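Local coordinates for protein nucleoporin NUP170 (Chaetomium thermophilum, PDB 5HAX) that is a nucleoporin that probably serves as a structural scaffold component of the nuclear pore complex, built from a beta-propeller and a helical region, at residues A[137-140]-A[141-144]. Numbering follows the deposited sequence.
Sequences VATT and SEII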
loop_
_atom_site.group_PDB
_atom_site.type_symbol
_atom_site.label_atom_id
_atom_site.label_comp_id
_atom_site.label_asym_id
_atom_site.label_seq_id
_atom_site.Cartn_x
_atom_site.Cartn_y
_atom_site.Cartn_z
ATOM N N VAL A 137 7.763 -5.180 24.807
ATOM C CA VAL A 137 7.327 -6.452 25.379
ATOM C C VAL A 137 6.570 -6.137 26.662
ATOM O O VAL A 137 7.160 -5.648 27.634
ATOM C CB VAL A 137 8.505 -7.394 25.654
ATOM C CG1 VAL A 137 8.014 -8.695 26.279
ATOM C CG2 VAL A 137 9.277 -7.674 24.371
ATOM N N ALA A 138 5.272 -6.429 26.673
ATOM C CA ALA A 138 4.416 -6.183 27.827
ATOM C C ALA A 138 4.126 -7.495 28.543
ATOM O O ALA A 138 3.724 -8.477 27.910
ATOM C CB ALA A 138 3.108 -5.515 27.400
ATOM N N THR A 139 4.330 -7.506 29.857
ATOM C CA THR A 139 3.988 -8.637 30.710
ATOM C C THR A 139 2.921 -8.206 31.713
ATOM O O THR A 139 2.471 -7.058 31.722
ATOM C CB THR A 139 5.221 -9.178 31.445
ATOM O OG1 THR A 139 5.609 -8.263 32.480
ATOM C CG2 THR A 139 6.384 -9.389 30.483
ATOM N N THR A 140 2.523 -9.145 32.573
ATOM C CA THR A 140 1.562 -8.829 33.624
ATOM C C THR A 140 2.165 -7.966 34.724
ATOM O O THR A 140 1.424 -7.510 35.601
ATOM C CB THR A 140 1.003 -10.115 34.239
ATOM O OG1 THR A 140 2.078 -10.931 34.718
ATOM C CG2 THR A 140 0.200 -10.897 33.210
ATOM N N SER A 141 3.476 -7.724 34.688
ATOM C CA SER A 141 4.171 -6.957 35.715
ATOM C C SER A 141 4.848 -5.696 35.198
ATOM O O SER A 141 5.008 -4.747 35.968
ATOM C CB SER A 141 5.227 -7.838 36.401
ATOM O OG SER A 141 5.850 -7.154 37.473
ATOM N N GLU A 142 5.242 -5.647 33.925
ATOM C CA GLU A 142 6.005 -4.511 33.424
ATOM C C GLU A 142 5.969 -4.496 31.901
ATOM O O GLU A 142 5.575 -5.471 31.256
ATOM C CB GLU A 142 7.454 -4.569 33.922
ATOM C CG GLU A 142 8.186 -5.833 33.491
ATOM C CD GLU A 142 9.524 -6.005 34.183
ATOM O OE1 GLU A 142 10.104 -7.107 34.085
ATOM O OE2 GLU A 142 9.994 -5.041 34.822
ATOM N N ILE A 143 6.389 -3.362 31.339
ATOM C CA ILE A 143 6.638 -3.214 29.908
ATOM C C ILE A 143 8.133 -2.996 29.717
ATOM O O ILE A 143 8.758 -2.225 30.456
ATOM C CB ILE A 143 5.842 -2.049 29.287
ATOM C CG1 ILE A 143 4.334 -2.270 29.451
ATOM C CG2 ILE A 143 6.185 -1.908 27.808
ATOM C CD1 ILE A 143 3.770 -1.737 30.752
ATOM N N ILE A 144 8.697 -3.657 28.710
ATOM C CA ILE A 144 10.136 -3.683 28.474
ATOM C C ILE A 144 10.401 -3.195 27.056
ATOM O O ILE A 144 9.743 -3.641 26.109
ATOM C CB ILE A 144 10.709 -5.098 28.680
ATOM C CG1 ILE A 144 10.358 -5.612 30.081
ATOM C CG2 ILE A 144 12.219 -5.101 28.471
ATOM C CD1 ILE A 144 10.517 -7.107 30.243
HETATM O O HOH W 1 8.147 -9.048 33.697
#
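Thr139 meets Glu142 across the two-residue turn that joins strands 133-139 and 142-151. Thr139 N gives a nearly straight bond to Glu142 O at 2.8 Å (169°). Thr139 CB lies 3.7 Å from Glu142 O. Thr139 CG2 is only marginally near Glu142 O, at 4.1 Å. OG1 sits between the backbone N and the carbonyl carbon (chi1 73°), which brings it to the N-H groups of Ser141 and Glu142. Thr139 OG1 accepts from both, Ser141 N at 3.1 Å, as in an ST turn, and Glu142 N at 3.0 Å. Glu142 CG lies 3.7 Å from Thr139 OG1. A water lies 2.9 Å from Thr139 OG1 and donates to Glu142 OE1. Behind the turn, Val137 and Ile144 form an antiparallel hydrogen-bonded pair, with a bond in each direction. Ala138 and Ile143 form the non-hydrogen-bonded pair, and Ala138 CB rests 4.0 Å from Ile143 CG1. The hairpin supplies the two inner strands of a four-stranded antiparallel sheet, as in a propeller blade. Strand 114-120 flanks it next to Ala138, and strand 159-170 flanks it next to Ile143. A valine in place of Thr139 would probably leave the N-H groups of Ser141 and Glu142 without their shared acceptor and the water without one of its partners. One hydroxyl thus satisfies two backbone N-H groups at the hairpin's tip and, through water, links it to an acidic side chain.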